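Apical membrane antigen 1-like protein, soluble form (Toxoplasma gondii, PDB 3ZLE) may take part in host-cell invasion by the parasite, as an apical membrane antigen 1 family member whose conserved ectoplasmic region is described here. Local coordinates at residues G300-N305 against C317-V323; V190-S194 against E254-K258; D225-W231 against P324-I330; N67-D71 against A196-V200. One frame throughout, in Å; residues are numbered along the deposited sequence.

Contact 1 of 4, residues G300-N305 against C317-V323; sequences GANWAN and CAIFDQV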
loop_
_atom_site.group_PDB
_atom_site.type_symbol
_atom_site.label_atom_id
_atom_site.label_comp_id
_atom_site.label_asym_id
_atom_site.label_seq_id
_atom_site.Cartn_x
_atom_site.Cartn_y
_atom_site.Cartn_z
ATOM N N GLY A 300 -5.422 -10.797 3.047
ATOM C CA GLY A 300 -4.094 -11.312 3.401
ATOM C C GLY A 300 -3.588 -10.726 4.718
ATOM O O GLY A 300 -4.328 -10.070 5.428
ATOM N N ALA A 301 -2.300 -10.912 5.004
ATOM C CA ALA A 301 -1.736 -10.470 6.275
ATOM C C ALA A 301 -1.264 -9.036 6.080
ATOM O O ALA A 301 -0.141 -8.819 5.647
ATOM C CB ALA A 301 -0.564 -11.366 6.660
ATOM N N ASN A 302 -2.177 -8.081 6.226
ATOM C CA ASN A 302 -1.944 -6.729 5.722
ATOM C C ASN A 302 -1.791 -5.723 6.882
ATOM O O ASN A 302 -1.518 -4.543 6.641
ATOM C CB ASN A 302 -3.128 -6.236 4.856
ATOM C CG ASN A 302 -3.523 -7.203 3.783
ATOM O OD1 ASN A 302 -2.669 -7.757 3.073
ATOM N ND2 ASN A 302 -4.823 -7.273 3.524
ATOM N N TRP A 303 -2.143 -6.159 8.090
ATOM C CA TRP A 303 -2.085 -5.324 9.285
ATOM C C TRP A 303 -0.975 -5.780 10.220
ATOM O O TRP A 303 -0.672 -6.954 10.266
ATOM C CB TRP A 303 -3.393 -5.380 10.027
ATOM C CG TRP A 303 -4.634 -5.097 9.154
ATOM C CD1 TRP A 303 -5.324 -3.923 9.081
ATOM C CD2 TRP A 303 -5.383 -6.058 8.366
ATOM N NE1 TRP A 303 -6.405 -4.062 8.215
ATOM C CE2 TRP A 303 -6.451 -5.359 7.759
ATOM C CE3 TRP A 303 -5.177 -7.403 8.021
ATOM C CZ2 TRP A 303 -7.360 -5.982 6.865
ATOM C CZ3 TRP A 303 -6.057 -8.011 7.124
ATOM C CH2 TRP A 303 -7.161 -7.302 6.587
ATOM N N ALA A 304 -0.345 -4.821 10.931
ATOM C CA ALA A 304 0.674 -5.115 11.908
ATOM C C ALA A 304 0.463 -4.308 13.181
ATOM O O ALA A 304 0.212 -3.113 13.129
ATOM C CB ALA A 304 2.078 -4.844 11.344
ATOM N N ASN A 305 0.533 -4.982 14.332
ATOM C CA ASN A 305 0.571 -4.301 15.608
ATOM C C ASN A 305 1.991 -4.204 16.115
ATOM O O ASN A 305 2.693 -5.232 16.236
ATOM C CB ASN A 305 -0.294 -5.041 16.613
ATOM C CG ASN A 305 -1.739 -4.660 16.498
ATOM O OD1 ASN A 305 -2.072 -3.593 15.946
ATOM N ND2 ASN A 305 -2.609 -5.493 17.027
ATOM N N CYS A 317 6.673 -6.922 16.335
ATOM C CA CYS A 317 5.825 -6.667 15.162
ATOM C C CYS A 317 4.908 -7.862 14.914
ATOM O O CYS A 317 5.351 -8.899 14.389
ATOM C CB CYS A 317 6.691 -6.498 13.950
ATOM S SG CYS A 317 5.829 -5.864 12.511
ATOM N N ALA A 318 3.662 -7.759 15.350
ATOM C CA ALA A 318 2.694 -8.874 15.230
ATOM C C ALA A 318 1.820 -8.659 14.014
ATOM O O ALA A 318 0.881 -7.846 14.037
ATOM C CB ALA A 318 1.825 -8.981 16.477
ATOM N N ILE A 319 2.130 -9.384 12.957
ATOM C CA ILE A 319 1.421 -9.242 11.707
ATOM C C ILE A 319 0.255 -10.222 11.602
ATOM O O ILE A 319 0.403 -11.420 11.794
ATOM C CB ILE A 319 2.364 -9.490 10.563
ATOM C CG1 ILE A 319 3.369 -8.338 10.458
ATOM C CG2 ILE A 319 1.601 -9.794 9.288
ATOM C CD1 ILE A 319 4.599 -8.699 9.652
ATOM N N PHE A 320 -0.911 -9.719 11.266
ATOM C CA PHE A 320 -2.073 -10.590 11.294
ATOM C C PHE A 320 -2.892 -10.434 10.039
ATOM O O PHE A 320 -2.691 -9.493 9.272
ATOM C CB PHE A 320 -2.913 -10.338 12.540
ATOM C CG PHE A 320 -3.496 -8.939 12.611
ATOM C CD1 PHE A 320 -2.750 -7.879 13.147
ATOM C CD2 PHE A 320 -4.821 -8.703 12.243
ATOM C CE1 PHE A 320 -3.302 -6.628 13.299
ATOM C CE2 PHE A 320 -5.365 -7.428 12.322
ATOM C CZ PHE A 320 -4.591 -6.381 12.829
ATOM N N ASP A 321 -3.859 -11.321 9.860
ATOM C CA ASP A 321 -4.606 -11.362 8.607
ATOM C C ASP A 321 -6.100 -11.350 8.779
ATOM O O ASP A 321 -6.813 -11.722 7.857
ATOM C CB ASP A 321 -4.205 -12.581 7.775
ATOM C CG ASP A 321 -4.660 -13.888 8.395
ATOM O OD1 ASP A 321 -5.310 -13.874 9.454
ATOM O OD2 ASP A 321 -4.292 -14.935 7.851
ATOM N N GLN A 322 -6.575 -10.767 9.882
ATOM C CA GLN A 322 -8.008 -10.513 10.056
ATOM C C GLN A 322 -8.358 -9.030 9.955
ATOM O O GLN A 322 -7.639 -8.175 10.447
ATOM C CB GLN A 322 -8.467 -11.029 11.402
ATOM C CG GLN A 322 -8.218 -12.509 11.606
ATOM C CD GLN A 322 -9.504 -13.272 11.825
ATOM O OE1 GLN A 322 -10.332 -12.890 12.661
ATOM N NE2 GLN A 322 -9.703 -14.332 11.049
ATOM N N VAL A 323 -9.525 -8.740 9.403
ATOM C CA VAL A 323 -10.017 -7.412 9.436
ATOM C C VAL A 323 -10.336 -7.062 10.879
ATOM O O VAL A 323 -11.206 -7.701 11.501
ATOM C CB VAL A 323 -11.264 -7.242 8.570
ATOM C CG1 VAL A 323 -11.876 -5.855 8.811
ATOM C CG2 VAL A 323 -10.910 -7.419 7.094
HETATM O O HOH W 1 -7.700 -10.715 5.107
#

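Contact 2 of 4, residues V190-S194 against E254-K258; sequences VKEKS and EECWK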
loop_
_atom_site.group_PDB
_atom_site.type_symbol
_atom_site.label_atom_id
_atom_site.label_comp_id
_atom_site.label_asym_id
_atom_site.label_seq_id
_atom_site.Cartn_x
_atom_site.Cartn_y
_atom_site.Cartn_z
ATOM N N VAL A 190 9.148 -2.446 -2.688
ATOM C CA VAL A 190 9.657 -2.247 -1.336
ATOM C C VAL A 190 9.074 -0.950 -0.761
ATOM O O VAL A 190 8.807 -0.016 -1.521
ATOM C CB VAL A 190 11.193 -2.225 -1.347
ATOM C CG1 VAL A 190 11.725 -0.846 -1.791
ATOM C CG2 VAL A 190 11.744 -2.642 0.016
ATOM N N LYS A 191 8.728 -0.936 0.537
ATOM C CA LYS A 191 8.583 0.345 1.261
ATOM C C LYS A 191 9.921 1.055 1.508
ATOM O O LYS A 191 10.814 0.505 2.156
ATOM C CB LYS A 191 7.880 0.165 2.596
ATOM C CG LYS A 191 6.381 -0.084 2.543
ATOM C CD LYS A 191 5.645 0.896 1.669
ATOM C CE LYS A 191 4.130 0.690 1.651
ATOM N NZ LYS A 191 3.408 0.755 2.946
ATOM N N GLU A 192 9.970 2.332 1.115
ATOM C CA GLU A 192 11.100 3.193 1.368
ATOM C C GLU A 192 10.702 4.435 2.149
ATOM O O GLU A 192 9.571 4.857 2.131
ATOM C CB GLU A 192 11.830 3.563 0.062
ATOM C CG GLU A 192 11.064 4.505 -0.827
ATOM C CD GLU A 192 11.924 5.154 -1.912
ATOM O OE1 GLU A 192 12.847 4.493 -2.455
ATOM O OE2 GLU A 192 11.639 6.316 -2.265
ATOM N N LYS A 193 11.589 4.849 3.033
ATOM C CA LYS A 193 11.428 6.086 3.736
ATOM C C LYS A 193 12.715 6.841 3.606
ATOM O O LYS A 193 13.718 6.478 4.221
ATOM C CB LYS A 193 11.107 5.848 5.191
ATOM C CG LYS A 193 10.803 7.121 5.965
ATOM C CD LYS A 193 10.442 6.778 7.400
ATOM C CE LYS A 193 9.898 7.982 8.155
ATOM N NZ LYS A 193 9.490 7.535 9.522
ATOM N N SER A 194 12.695 7.833 2.727
ATOM C CA SER A 194 13.864 8.616 2.355
ATOM C C SER A 194 13.511 10.094 2.507
ATOM O O SER A 194 12.368 10.500 2.304
ATOM C CB SER A 194 14.225 8.335 0.888
ATOM O OG SER A 194 15.001 9.387 0.343
ATOM N N GLU A 254 9.546 1.541 12.576
ATOM C CA GLU A 254 9.651 1.706 11.136
ATOM C C GLU A 254 10.008 0.381 10.438
ATOM O O GLU A 254 9.608 0.125 9.272
ATOM C CB GLU A 254 10.710 2.768 10.813
ATOM C CG GLU A 254 11.290 2.626 9.404
ATOM C CD GLU A 254 12.270 3.747 9.035
ATOM O OE1 GLU A 254 12.213 4.865 9.642
ATOM O OE2 GLU A 254 13.102 3.503 8.121
ATOM N N GLU A 255 10.797 -0.437 11.129
ATOM C CA GLU A 255 11.144 -1.742 10.630
ATOM C C GLU A 255 9.859 -2.572 10.564
ATOM O O GLU A 255 9.612 -3.237 9.578
ATOM C CB GLU A 255 12.213 -2.405 11.539
ATOM C CG GLU A 255 12.450 -3.906 11.319
ATOM C CD GLU A 255 13.700 -4.432 12.057
ATOM O OE1 GLU A 255 14.675 -3.674 12.222
ATOM O OE2 GLU A 255 13.713 -5.606 12.469
ATOM N N CYS A 256 9.009 -2.448 11.571
ATOM C CA CYS A 256 7.709 -3.118 11.549
ATOM C C CYS A 256 6.857 -2.640 10.366
ATOM O O CYS A 256 6.206 -3.429 9.707
ATOM C CB CYS A 256 6.956 -2.916 12.868
ATOM S SG CYS A 256 5.384 -3.815 13.003
ATOM N N TRP A 257 6.907 -1.350 10.090
ATOM C CA TRP A 257 6.138 -0.770 9.011
ATOM C C TRP A 257 6.578 -1.333 7.645
ATOM O O TRP A 257 5.760 -1.658 6.804
ATOM C CB TRP A 257 6.272 0.761 9.063
ATOM C CG TRP A 257 5.750 1.468 7.825
ATOM C CD1 TRP A 257 4.449 1.658 7.480
ATOM C CD2 TRP A 257 6.540 2.052 6.769
ATOM N NE1 TRP A 257 4.371 2.341 6.275
ATOM C CE2 TRP A 257 5.637 2.598 5.825
ATOM C CE3 TRP A 257 7.913 2.226 6.573
ATOM C CZ2 TRP A 257 6.065 3.271 4.650
ATOM C CZ3 TRP A 257 8.347 2.910 5.407
ATOM C CH2 TRP A 257 7.419 3.481 4.505
ATOM N N LYS A 258 7.877 -1.505 7.467
ATOM C CA LYS A 258 8.417 -2.132 6.268
ATOM C C LYS A 258 8.112 -3.611 6.155
ATOM O O LYS A 258 7.956 -4.139 5.051
ATOM C CB LYS A 258 9.904 -1.936 6.226
ATOM C CG LYS A 258 10.284 -0.603 5.666
ATOM C CD LYS A 258 11.774 -0.378 5.734
ATOM C CE LYS A 258 12.083 0.956 5.113
ATOM N NZ LYS A 258 13.475 1.392 5.284
HETATM O O HOH W 2 3.607 -0.769 5.020
HETATM O O HOH W 3 9.214 -3.146 2.567
HETATM O O HOH W 4 13.890 3.546 2.969
HETATM O O HOH W 5 14.702 4.187 6.185
#

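Contact 3 of 4, residues D225-W231 against P324-I330; sequences DALFGKW and PDCFAPI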
loop_
_atom_site.group_PDB
_atom_site.type_symbol
_atom_site.label_atom_id
_atom_site.label_comp_id
_atom_site.label_asym_id
_atom_site.label_seq_id
_atom_site.Cartn_x
_atom_site.Cartn_y
_atom_site.Cartn_z
ATOM N N ASP A 225 -0.430 5.163 19.459
ATOM C CA ASP A 225 -0.973 4.770 20.762
ATOM C C ASP A 225 -2.221 3.977 20.682
ATOM O O ASP A 225 -3.138 4.196 21.465
ATOM C CB ASP A 225 -1.158 5.983 21.667
ATOM C CG ASP A 225 0.111 6.805 21.804
ATOM O OD1 ASP A 225 1.226 6.239 21.579
ATOM O OD2 ASP A 225 -0.012 8.035 21.948
ATOM N N ALA A 226 -2.244 2.987 19.788
ATOM C CA ALA A 226 -3.419 2.114 19.662
ATOM C C ALA A 226 -3.022 0.868 18.950
ATOM O O ALA A 226 -2.017 0.857 18.242
ATOM C CB ALA A 226 -4.534 2.818 18.895
ATOM N N LEU A 227 -3.730 -0.233 19.241
ATOM C CA LEU A 227 -3.518 -1.446 18.520
ATOM C C LEU A 227 -4.811 -1.878 17.831
ATOM O O LEU A 227 -5.922 -1.685 18.381
ATOM C CB LEU A 227 -3.081 -2.541 19.491
ATOM C CG LEU A 227 -1.717 -2.384 20.141
ATOM C CD1 LEU A 227 -1.521 -3.546 21.094
ATOM C CD2 LEU A 227 -0.595 -2.376 19.093
ATOM N N PHE A 228 -4.677 -2.500 16.658
ATOM C CA PHE A 228 -5.792 -3.178 16.046
ATOM C C PHE A 228 -6.251 -4.298 16.972
ATOM O O PHE A 228 -5.421 -5.039 17.514
ATOM C CB PHE A 228 -5.414 -3.753 14.674
ATOM C CG PHE A 228 -5.053 -2.697 13.641
ATOM C CD1 PHE A 228 -5.996 -1.810 13.191
ATOM C CD2 PHE A 228 -3.807 -2.686 13.064
ATOM C CE1 PHE A 228 -5.686 -0.893 12.232
ATOM C CE2 PHE A 228 -3.471 -1.755 12.093
ATOM C CZ PHE A 228 -4.425 -0.879 11.653
ATOM N N GLY A 229 -7.566 -4.381 17.204
ATOM C CA GLY A 229 -8.152 -5.548 17.896
ATOM C C GLY A 229 -9.438 -6.118 17.301
ATOM O O GLY A 229 -9.792 -5.830 16.158
ATOM N N LYS A 230 -10.032 -7.053 18.048
ATOM C CA LYS A 230 -11.299 -7.671 17.743
ATOM C C LYS A 230 -12.187 -7.533 18.956
ATOM O O LYS A 230 -11.812 -7.956 20.040
ATOM C CB LYS A 230 -11.106 -9.164 17.458
ATOM C CG LYS A 230 -12.201 -9.778 16.598
ATOM C CD LYS A 230 -12.192 -9.157 15.186
ATOM C CE LYS A 230 -13.012 -9.972 14.184
ATOM N NZ LYS A 230 -12.154 -10.929 13.425
ATOM N N TRP A 231 -13.386 -6.998 18.773
ATOM C CA TRP A 231 -14.310 -6.828 19.867
ATOM C C TRP A 231 -14.893 -8.180 20.290
ATOM O O TRP A 231 -15.474 -8.889 19.463
ATOM C CB TRP A 231 -15.454 -5.891 19.451
ATOM C CG TRP A 231 -16.285 -5.466 20.584
ATOM C CD1 TRP A 231 -17.481 -6.010 20.988
ATOM C CD2 TRP A 231 -15.946 -4.465 21.558
ATOM N NE1 TRP A 231 -17.947 -5.341 22.090
ATOM C CE2 TRP A 231 -17.013 -4.405 22.479
ATOM C CE3 TRP A 231 -14.870 -3.564 21.697
ATOM C CZ2 TRP A 231 -17.058 -3.463 23.524
ATOM C CZ3 TRP A 231 -14.900 -2.639 22.736
ATOM C CH2 TRP A 231 -15.994 -2.606 23.655
ATOM N N PRO A 324 -9.728 -5.967 11.383
ATOM C CA PRO A 324 -9.911 -5.604 12.776
ATOM C C PRO A 324 -11.142 -4.725 12.883
ATOM O O PRO A 324 -11.523 -4.108 11.896
ATOM C CB PRO A 324 -8.627 -4.813 13.105
ATOM C CG PRO A 324 -8.202 -4.239 11.813
ATOM C CD PRO A 324 -8.742 -5.118 10.705
ATOM N N ASP A 325 -11.784 -4.699 14.047
ATOM C CA ASP A 325 -13.022 -3.926 14.202
ATOM C C ASP A 325 -13.015 -3.073 15.471
ATOM O O ASP A 325 -13.997 -2.487 15.838
ATOM C CB ASP A 325 -14.257 -4.866 14.179
ATOM C CG ASP A 325 -14.239 -5.889 15.302
ATOM O OD1 ASP A 325 -13.432 -5.734 16.246
ATOM O OD2 ASP A 325 -15.117 -6.805 15.311
ATOM N N CYS A 326 -11.874 -2.961 16.116
ATOM C CA CYS A 326 -11.743 -1.951 17.155
ATOM C C CYS A 326 -10.282 -1.641 17.356
ATOM O O CYS A 326 -9.381 -2.286 16.743
ATOM C CB CYS A 326 -12.370 -2.443 18.476
ATOM S SG CYS A 326 -11.700 -4.041 18.984
ATOM N N PHE A 327 -10.048 -0.592 18.142
ATOM C CA PHE A 327 -8.735 -0.215 18.583
ATOM C C PHE A 327 -8.671 -0.309 20.080
ATOM O O PHE A 327 -9.562 0.195 20.785
ATOM C CB PHE A 327 -8.456 1.227 18.187
ATOM C CG PHE A 327 -8.022 1.371 16.788
ATOM C CD1 PHE A 327 -6.722 1.045 16.423
ATOM C CD2 PHE A 327 -8.943 1.701 15.792
ATOM C CE1 PHE A 327 -6.321 1.164 15.109
ATOM C CE2 PHE A 327 -8.541 1.816 14.473
ATOM C CZ PHE A 327 -7.249 1.562 14.134
ATOM N N ALA A 328 -7.585 -0.886 20.578
ATOM C CA ALA A 328 -7.284 -0.810 22.005
ATOM C C ALA A 328 -6.312 0.361 22.275
ATOM O O ALA A 328 -5.152 0.293 21.863
ATOM C CB ALA A 328 -6.623 -2.136 22.446
ATOM N N PRO A 329 -6.761 1.426 22.940
ATOM C CA PRO A 329 -5.748 2.517 23.108
ATOM C C PRO A 329 -4.679 2.111 24.128
ATOM O O PRO A 329 -5.010 1.723 25.257
ATOM C CB PRO A 329 -6.581 3.717 23.632
ATOM C CG PRO A 329 -7.773 3.081 24.283
ATOM C CD PRO A 329 -8.071 1.777 23.555
ATOM N N ILE A 330 -3.431 2.097 23.684
ATOM C CA ILE A 330 -2.297 1.643 24.471
ATOM C C ILE A 330 -1.179 2.628 24.179
ATOM O O ILE A 330 -0.755 2.725 23.068
ATOM C CB ILE A 330 -1.758 0.290 23.963
ATOM C CG1 ILE A 330 -2.886 -0.738 23.798
ATOM C CG2 ILE A 330 -0.616 -0.194 24.860
ATOM C CD1 ILE A 330 -2.861 -1.832 24.836
HETATM O O HOH W 6 -15.953 -8.804 16.793
#

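Contact 4 of 4, residues N67-D71 against A196-V200; sequences NNFLD and ARALV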
loop_
_atom_site.group_PDB
_atom_site.type_symbol
_atom_site.label_atom_id
_atom_site.label_comp_id
_atom_site.label_asym_id
_atom_site.label_seq_id
_atom_site.Cartn_x
_atom_site.Cartn_y
_atom_site.Cartn_z
ATOM N N ASN A 67 19.428 2.769 -12.362
ATOM C CA ASN A 67 18.716 1.932 -11.386
ATOM C C ASN A 67 17.595 2.683 -10.652
ATOM O O ASN A 67 17.295 2.402 -9.490
ATOM C CB ASN A 67 19.700 1.353 -10.366
ATOM C CG ASN A 67 19.354 -0.050 -9.972
ATOM O OD1 ASN A 67 18.733 -0.791 -10.734
ATOM N ND2 ASN A 67 19.713 -0.419 -8.760
ATOM N N ASN A 68 16.998 3.659 -11.327
ATOM C CA ASN A 68 15.905 4.422 -10.756
ATOM C C ASN A 68 14.616 4.097 -11.516
ATOM O O ASN A 68 14.543 4.254 -12.713
ATOM C CB ASN A 68 16.233 5.898 -10.851
ATOM C CG ASN A 68 15.203 6.786 -10.162
ATOM O OD1 ASN A 68 14.123 6.338 -9.798
ATOM N ND2 ASN A 68 15.496 8.083 -10.103
ATOM N N PHE A 69 13.642 3.530 -10.843
ATOM C CA PHE A 69 12.474 3.069 -11.549
ATOM C C PHE A 69 11.590 4.222 -12.080
ATOM O O PHE A 69 10.650 3.988 -12.828
ATOM C CB PHE A 69 11.679 2.090 -10.691
ATOM C CG PHE A 69 10.637 2.739 -9.841
ATOM C CD1 PHE A 69 10.992 3.411 -8.658
ATOM C CD2 PHE A 69 9.283 2.551 -10.126
ATOM C CE1 PHE A 69 10.019 3.987 -7.847
ATOM C CE2 PHE A 69 8.291 3.107 -9.304
ATOM C CZ PHE A 69 8.655 3.797 -8.143
ATOM N N LEU A 70 11.856 5.454 -11.634
ATOM C CA LEU A 70 11.140 6.614 -12.174
ATOM C C LEU A 70 11.788 7.163 -13.414
ATOM O O LEU A 70 11.358 8.170 -13.939
ATOM C CB LEU A 70 11.009 7.723 -11.158
ATOM C CG LEU A 70 10.316 7.338 -9.874
ATOM C CD1 LEU A 70 10.176 8.626 -9.073
ATOM C CD2 LEU A 70 8.948 6.724 -10.213
ATOM N N ASP A 71 12.807 6.482 -13.899
ATOM C CA ASP A 71 13.378 6.825 -15.190
ATOM C C ASP A 71 12.464 6.413 -16.323
ATOM O O ASP A 71 11.615 5.509 -16.166
ATOM C CB ASP A 71 14.741 6.159 -15.364
ATOM C CG ASP A 71 15.859 6.891 -14.628
ATOM O OD1 ASP A 71 15.588 7.936 -13.971
ATOM O OD2 ASP A 71 17.015 6.411 -14.724
ATOM N N ALA A 196 14.789 12.322 0.563
ATOM C CA ALA A 196 14.916 12.922 -0.801
ATOM C C ALA A 196 13.634 12.865 -1.640
ATOM O O ALA A 196 13.445 13.682 -2.576
ATOM C CB ALA A 196 16.082 12.270 -1.566
ATOM N N ARG A 197 12.816 11.830 -1.420
ATOM C CA ARG A 197 11.534 11.691 -2.117
ATOM C C ARG A 197 10.460 11.003 -1.228
ATOM O O ARG A 197 10.799 10.373 -0.234
ATOM C CB ARG A 197 11.707 10.956 -3.456
ATOM C CG ARG A 197 12.385 9.596 -3.357
ATOM C CD ARG A 197 12.487 8.900 -4.692
ATOM N NE ARG A 197 12.657 7.485 -4.466
ATOM C CZ ARG A 197 12.853 6.586 -5.408
ATOM N NH1 ARG A 197 12.865 6.941 -6.681
ATOM N NH2 ARG A 197 13.024 5.329 -5.066
ATOM N N ALA A 198 9.180 11.243 -1.499
ATOM C CA ALA A 198 8.127 10.631 -0.683
ATOM C C ALA A 198 7.033 10.113 -1.614
ATOM O O ALA A 198 6.178 10.853 -2.042
ATOM C CB ALA A 198 7.562 11.633 0.358
ATOM N N LEU A 199 7.081 8.821 -1.905
ATOM C CA LEU A 199 6.392 8.261 -3.031
ATOM C C LEU A 199 5.041 7.746 -2.623
ATOM O O LEU A 199 4.849 7.278 -1.491
ATOM C CB LEU A 199 7.216 7.131 -3.641
ATOM C CG LEU A 199 8.525 7.616 -4.276
ATOM C CD1 LEU A 199 9.176 6.510 -5.091
ATOM C CD2 LEU A 199 8.272 8.839 -5.109
ATOM N N VAL A 200 4.127 7.743 -3.574
ATOM C CA VAL A 200 2.836 7.097 -3.388
ATOM C C VAL A 200 2.556 6.383 -4.664
ATOM O O VAL A 200 2.626 6.998 -5.710
ATOM C CB VAL A 200 1.705 8.114 -3.173
ATOM C CG1 VAL A 200 0.405 7.376 -2.864
ATOM C CG2 VAL A 200 2.059 9.052 -2.021
#

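Contact 1 of 4, residues G300-N305 against C317-V323
Asn-305 and Ala-318 bind each other twice through their backbones, the shorter bond running 2.8 Å from Ala-318 N to Asn-305 O and nearly straight at 169°. They form an antiparallel hydrogen-bonded pair in the beta hairpin of strands 303-308 and 315-320. Further along, Phe-320 N donates to Trp-303 O at 2.9 Å, but there the regular pairing gives way: Asn-302 and Trp-303 both face Phe-320, a classic beta bulge. The two aromatic residues share one face of the sheet. Because the ring carbon CG of Phe-320 sits between its backbone N and carbonyl carbon (chi1 63°), the ring swings back across the hairpin, and Trp-303 CB rests over its face, 3.2 Å from Phe-320 CZ. The indole itself is nearly parallel to the phenyl ring but slid aside, with little overlap. Gln-322 O lies above one indole face, 3.5 Å from Trp-303 CE3, and Val-323 CG2 reaches Trp-303 CH2 at 3.8 Å; Asn-302 CB lies over the rim of the opposite face. On the other side of the sheet, Ala-304 CB meets Ile-319 CG1 at 3.8 Å. That side is backed by helix 253-262, to which Cys-317 is joined by its disulfide with Cys-256, while Trp-303 packs on helix 24-27 and Phe-320 stacks on Phe-239, and strands 246-249 and 333-337 flank the hairpin.

Contact 2 of 4, residues V190-S194 against E254-K258
The indole of Trp-257 receives Lys-191 over one face and Glu-192 O at its edge, where Glu-254 O also lies in plane. Lys-191 CB stands 4.1 Å from the centroid of the six-membered ring, close to the ring normal, in a CH-pi contact, and CG follows above the rim. The lysine then bends at chi2 (-49°), which takes CD just past the rim, 3.8 Å from Trp-257 CZ2, and lets the chain run on along the outside of the indole toward its NE1 side. Glu-192 O approaches near the indole plane, 3.5 Å from Trp-257 CH2. Beyond the ring, Lys-191 NZ finds the carbonyls of Ala-338 and Gly-340, and Trp-257 NE1 also donates to Gly-340 O, so one carbonyl holds both the ammonium and the indole. The contact sets the end of strand 187-191, which pairs with strand 55-59, against helix 253-262, and much of the polar joining is done by water. One water accepts from Lys-191 N and donates to Lys-258 O, each at 3.0 Å; another bridges Lys-191 NZ and Trp-257 O. At the more exposed end, Lys-193 reaches out fully extended, CG anti to the backbone N (chi1 -175°), and its NZ makes a long salt bridge of 3.8 Å with Glu-254 OE1. The other carboxylate oxygen, Glu-254 OE2, pairs with Lys-258 NZ one helical turn on, at 3.6 Å. A further water donates to Glu-254 OE2 and Lys-193 O while accepting from Lys-258 NZ. Meanwhile Lys-258 CE packs against Lys-191 O, 3.2 Å away.

Contact 3 of 4, residues D225-W231 against P324-I330
Phe-228 touches segment 324-330 all along one side of its ring. Its CB lies 3.7 Å from Pro-324 CB, and CD1 is 3.6 Å from Pro-324 CG. One atom further, CE1 comes to 3.5 Å from Phe-327 CZ. With CG beside its backbone N (chi1 -64°), the phenyl group runs alongside both the proline and Phe-327, all pointing the same way; the two phenyl planes are inclined at 37°. Ala-226 CB adds to this face of the sheet by touching Phe-327 CD1. Behind the side chains, strands 226-232 and 326-330 pair antiparallel. Leu-227 and Ala-328 exchange two backbone bonds, and Gly-229 N donates to Cys-326 O at 2.8 Å. Asp-325 and Cys-326 both face Gly-229, a classic beta bulge. Cys-326 SG, in a disulfide with Cys-236, lies 3.5 Å from Gly-229 C. Strand 226-232 is the middle of a three-stranded sheet, with strand 235-238 on its other flank. Phe-22 meets both phenylalanines, and Trp-303 packs edge-to-face with Phe-228. Where the backbone pairing ends, the carboxylate of Asp-325 continues it: OD1 takes the N-H of Trp-231 at 2.8 Å on its syn lone pair, while OD2 accepts from a water that also donates to Trp-231 O. Each carboxylate oxygen thus has a donor, and the negative charge is probably eased further by Lys-230, whose NZ stands 5.4 Å from Asp-325 OD2 without touching it.

Contact 4 of 4, residues N67-D71 against A196-V200
Two first torsions bring Arg-197 and Asn-68 together. In Arg-197, CG lies between the backbone N and the carbonyl carbon (chi1 55°), and from there the chain runs extended to NE, carrying the guanidinium across to segment 67-71. In Asn-68, CG is anti to the backbone N (chi1 -175°), which swings the amide toward the arginine. The two side chains run antiparallel past one another, and Arg-197 NH1 meets Asn-68 OD1 at 3.4 Å in a weak, bent hydrogen bond, the oxygen lying near the guanidinium plane. A firmer grip on the same oxygen comes from Leu-70 N, 3.0 Å from Asn-68 OD1 and well above the plane of the amide carbonyl. This bond makes an Asx turn, and it overlaps a type I beta turn from Asn-68 to Asp-71 closed by Asp-71 N and Asn-68 O; OD1 is held chiefly by its own turn, and the arginine adds a weak second bond. Arg-197 has its stronger partner elsewhere, in a salt bridge from NE to Glu-192. Leucine carbons pack about the planar groups. Leu-199 CD1 sits over the centre of one guanidinium face and also meets the edge of the Phe-69 ring, near its plane, 3.8 Å from Phe-69 CE1. Over one face of that ring lies Leu-70 CD2, while Leu-70 CD1 lies 4.0 Å from Arg-197 NH1. Phe-69 also packs against strand 55-59 and Val-149 of strand 148-151, the latter a neighbour of strand 199-202 in the five-stranded sheet.

In the fold
Contacts 1 and 3 lie side by side, their centres about 12 Å apart: Asn-305 ND2 probably bonds to Phe-228 O at 2.9 Å, and Phe-320 CZ packs on Phe-228 CB at 3.3 Å. Contact 2 joins contact 1 covalently through the Cys-256–Cys-317 disulfide, although their centres are about 16 Å apart. On its other side contact 2 meets contact 4 through the 2.7 Å salt bridge from Arg-197 NE to Glu-192 OE2. A continuous series of touching contacts, 4, 2, 1 and 3, thus extends through part of the fold, with contacts 3 and 4 at its ends, about 33 Å apart between centres and on opposite sides of the chain's centre.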